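Local atomic coordinates of cellulase (Soil metagenome, PDB entry 5I2U), a protein that probably hydrolyses beta-1,4-glucosidic bonds of cellulose as a salt-tolerant glycoside hydrolase of family 5, built on a TIM barrel. Residues T269-D272 and W273-R277; K312-G315 and K316-R319. All blocks are in the same frame, centred on the assembly; numbering follows the deposited sequence.

Interaction 1 of 2, residues T269-D272 and W273-R277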
# COMPACT_ATOMS: atom_id res chain seq x y z
N THR A 269 12.42 -12.84 8.10
CA THR A 269 11.88 -14.06 7.49
C THR A 269 10.87 -13.68 6.40
O THR A 269 10.95 -14.16 5.27
CB THR A 269 11.20 -14.95 8.53
OG1 THR A 269 12.15 -15.33 9.53
CG2 THR A 269 10.60 -16.20 7.88
N TYR A 270 9.96 -12.77 6.75
CA TYR A 270 8.96 -12.26 5.80
C TYR A 270 9.58 -11.54 4.62
O TYR A 270 9.24 -11.83 3.47
CB TYR A 270 7.96 -11.33 6.51
CG TYR A 270 6.73 -12.01 7.07
CD1 TYR A 270 5.66 -12.34 6.24
CD2 TYR A 270 6.62 -12.29 8.43
CE1 TYR A 270 4.52 -12.94 6.75
CE2 TYR A 270 5.48 -12.89 8.94
CZ TYR A 270 4.44 -13.21 8.09
OH TYR A 270 3.31 -13.80 8.59
N VAL A 271 10.51 -10.63 4.87
CA VAL A 271 11.15 -9.91 3.77
C VAL A 271 11.91 -10.85 2.83
O VAL A 271 11.79 -10.73 1.61
CB VAL A 271 12.07 -8.77 4.26
CG1 VAL A 271 12.84 -8.14 3.09
CG2 VAL A 271 11.23 -7.70 4.94
N ASP A 272 12.65 -11.80 3.39
CA ASP A 272 13.38 -12.78 2.58
C ASP A 272 12.43 -13.64 1.75
O ASP A 272 12.70 -13.92 0.58
CB ASP A 272 14.29 -13.67 3.46
CG ASP A 272 15.59 -12.96 3.89
OD1 ASP A 272 15.90 -11.85 3.39
OD2 ASP A 272 16.31 -13.52 4.71
N TRP A 273 11.31 -14.04 2.36
CA TRP A 273 10.27 -14.80 1.68
C TRP A 273 9.67 -13.99 0.52
O TRP A 273 9.55 -14.49 -0.59
CB TRP A 273 9.19 -15.25 2.68
CG TRP A 273 7.94 -15.71 2.04
CD1 TRP A 273 7.72 -16.90 1.43
CD2 TRP A 273 6.70 -14.98 1.96
NE1 TRP A 273 6.43 -16.96 0.96
CE2 TRP A 273 5.78 -15.79 1.27
CE3 TRP A 273 6.29 -13.70 2.38
CZ2 TRP A 273 4.47 -15.38 1.01
CZ3 TRP A 273 5.00 -13.29 2.13
CH2 TRP A 273 4.10 -14.13 1.45
N MET A 274 9.33 -12.73 0.77
CA MET A 274 8.82 -11.85 -0.29
C MET A 274 9.82 -11.62 -1.42
O MET A 274 9.44 -11.58 -2.60
CB MET A 274 8.36 -10.50 0.28
CG MET A 274 7.08 -10.58 1.10
SD MET A 274 6.53 -8.96 1.64
CE MET A 274 7.78 -8.56 2.84
N GLU A 275 11.09 -11.46 -1.08
CA GLU A 275 12.12 -11.19 -2.08
C GLU A 275 12.33 -12.40 -3.00
O GLU A 275 12.49 -12.22 -4.21
CB GLU A 275 13.42 -10.76 -1.43
CG GLU A 275 13.35 -9.39 -0.74
CD GLU A 275 13.17 -8.22 -1.69
OE1 GLU A 275 13.74 -8.25 -2.80
OE2 GLU A 275 12.46 -7.26 -1.33
N SER A 276 12.28 -13.62 -2.45
CA SER A 276 12.39 -14.83 -3.26
C SER A 276 11.16 -15.05 -4.14
O SER A 276 11.28 -15.57 -5.24
CB SER A 276 12.69 -16.07 -2.39
OG SER A 276 11.54 -16.53 -1.72
N ARG A 277 9.98 -14.63 -3.66
CA ARG A 277 8.74 -14.63 -4.46
C ARG A 277 8.56 -13.40 -5.36
O ARG A 277 7.57 -13.33 -6.07
CB ARG A 277 7.49 -14.74 -3.56
CG ARG A 277 7.47 -15.90 -2.59
CD ARG A 277 7.35 -17.23 -3.28
NE ARG A 277 7.27 -18.31 -2.30
CZ ARG A 277 8.30 -18.82 -1.61
NH1 ARG A 277 9.55 -18.37 -1.77
NH2 ARG A 277 8.07 -19.80 -0.74
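Trp273 and Tyr270 send their rings out from the same flank of helix 264-276, where they run alongside each other in the same direction, and they touch where Trp273 CE3 comes 4.1 Å from Tyr270 CD1. In Trp273, chi1 (165°) sets CG trans to the backbone N and chi2 (77°) turns the six-membered end of the indole to the preceding turn, and the carbonyl oxygen of Tyr270 lies at the indole edge, in its plane, 3.7 Å from CE3. That same Tyr270 O accepts Met274 N at 2.8 Å. Arg277 CG lies over one face of the indole near its rim, and the guanidinium turns its own face to Trp273 CD1, while Asp237 accepts the indole N-H and pairs with the arginine as well. This is the helix of a beta-alpha-beta unit of the TIM barrel, running between strands 246-252 and 281-286; Trp273 and Tyr270 turn toward helix 230-241, and Tyr270 also stacks on Phe223. Asp272 contributes mainly through its backbone: its chi1 (-78°) sets CG beside the residue's own backbone N, whereas Asp272 O receives Ser276 N at 3.1 Å. Val271 spreads its two methyls over the next turn, CG2 lying 4.1 Å from Met274 CE and CG1 4.1 Å from Glu275 CG. The glutamate chain bends at chi2 beside that methyl, and its carboxylate ends in a salt bridge to Arg57 and a hydrogen bond from the indole of Trp281.

Interaction 2 of 2, residues K312-G315 and K316-R319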
# COMPACT_ATOMS: atom_id res chain seq x y z
N LYS A 312 12.72 5.81 14.96
CA LYS A 312 12.41 4.78 15.93
C LYS A 312 13.10 3.48 15.48
O LYS A 312 13.46 3.35 14.31
CB LYS A 312 10.90 4.58 16.04
CG LYS A 312 10.16 5.73 16.71
CD LYS A 312 9.95 5.49 18.21
CE LYS A 312 8.86 4.47 18.50
NZ LYS A 312 7.50 5.01 18.19
N PRO A 313 13.27 2.51 16.40
CA PRO A 313 13.81 1.20 16.03
C PRO A 313 13.19 0.59 14.76
O PRO A 313 13.92 0.17 13.86
CB PRO A 313 13.50 0.34 17.24
CG PRO A 313 13.43 1.29 18.39
CD PRO A 313 12.97 2.60 17.84
N TRP A 314 11.86 0.59 14.68
CA TRP A 314 11.14 0.15 13.47
C TRP A 314 11.42 1.03 12.24
O TRP A 314 11.45 0.54 11.11
CB TRP A 314 9.64 0.04 13.76
CG TRP A 314 8.74 -0.20 12.59
CD1 TRP A 314 7.65 0.52 12.28
CD2 TRP A 314 8.88 -1.19 11.56
NE1 TRP A 314 7.06 0.04 11.14
CE2 TRP A 314 7.80 -1.01 10.67
CE3 TRP A 314 9.80 -2.23 11.31
CZ2 TRP A 314 7.61 -1.81 9.54
CZ3 TRP A 314 9.61 -3.04 10.19
CH2 TRP A 314 8.52 -2.81 9.32
N GLY A 315 11.64 2.33 12.47
CA GLY A 315 12.06 3.26 11.42
C GLY A 315 13.41 2.89 10.83
O GLY A 315 13.55 2.80 9.61
N LYS A 316 14.39 2.65 11.70
CA LYS A 316 15.71 2.23 11.27
C LYS A 316 15.67 0.90 10.50
O LYS A 316 16.32 0.77 9.45
CB LYS A 316 16.66 2.10 12.47
CG LYS A 316 17.05 3.42 13.11
CD LYS A 316 18.06 3.20 14.24
CE LYS A 316 18.61 4.49 14.82
NZ LYS A 316 17.64 5.11 15.77
N LEU A 317 14.94 -0.07 11.04
CA LEU A 317 14.80 -1.37 10.42
C LEU A 317 14.11 -1.29 9.05
O LEU A 317 14.52 -1.98 8.10
CB LEU A 317 14.02 -2.30 11.35
CG LEU A 317 13.80 -3.74 10.90
CD1 LEU A 317 15.12 -4.41 10.59
CD2 LEU A 317 13.05 -4.51 11.98
N THR A 318 13.09 -0.44 8.95
CA THR A 318 12.40 -0.19 7.67
C THR A 318 13.33 0.50 6.65
O THR A 318 13.40 0.09 5.49
CB THR A 318 11.12 0.68 7.86
OG1 THR A 318 10.18 -0.00 8.70
CG2 THR A 318 10.46 0.99 6.53
N ARG A 319 14.00 1.55 7.08
CA ARG A 319 14.90 2.29 6.20
C ARG A 319 15.97 1.37 5.65
O ARG A 319 16.22 1.38 4.45
CB ARG A 319 15.53 3.47 6.94
CG ARG A 319 16.41 4.36 6.08
CD ARG A 319 16.92 5.56 6.85
NE ARG A 319 17.90 6.31 6.08
CZ ARG A 319 19.18 5.96 5.93
NH1 ARG A 319 19.68 4.85 6.49
NH2 ARG A 319 19.97 6.74 5.21
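Lys316 meets Lys312 where helix 313-325 begins: the residue at the N-cap position offers its carbonyl, and Lys316 N binds Lys312 O at 2.9 Å. The Lys316 chain runs out straight until a bend at chi4 (79°) turns NZ back to the carbonyls of Glu308 and Leu311, just ahead of the helix; a phosphate ion, probably from the crystallisation liquor, forms a long, weak ion pair with NZ. Leu317 continues the turn through its amide to Pro313 O, 3.0 Å away, and lays its CD2 methyl against the edge of the Trp314 indole, 4.0 Å from CE3. Thr318 approaches the same indole from a different direction. Its OG1 sits over the ring centre, 3.0 Å above the plane, and donates to Trp314 O at 2.8 Å, so the ring meets the oxygen of a hydroxyl whose proton is already engaged. Thr318 N binds Trp314 O too, at 2.9 Å, from the opposite face of the carbonyl plane, so that two bonds from one residue grip this acceptor. The threonine rotamer, OG1 anti to its carbonyl carbon (chi1 -62°), folds the hydroxyl back over the preceding turn. Replacing Trp314 by an alanine would probably open a gap beneath Thr318 OG1 and leave Leu317 CD2 and the carbonyl of Trp284, which accepts the indole N-H, without their mate. Arg319 closes the series with its amide on Gly315 O at 2.9 Å, its extended side chain leading away to a salt bridge with Asp82. On the barrel side, Trp314 and Thr318 rest on Ala283 of strand 281-286, while Leu317 packs on Ile264 and Trp267 of helix 264-276, and Trp267 meets Trp314 edge-to-face.

Interactions 1 and 2 show the same local i to i+4 design on two successive helices of the barrel wall, with strand 281-286 between them in the chain. Their centres stand 18 Å apart and their nearest atoms about 7 Å, without touching, so the connection is indirect. Trp267, two residues before Thr269 on the same helix, carries the connection from helix 264-276 to interaction 2, and strand 281-286 touches both contacts. The centres of interactions 1 and 2 lie about 17 and 18 Å from the centre of the chain. The magnesium site, formed by Gly151, Asp187, Asp189 and Asn190, draws no ligand from either contact.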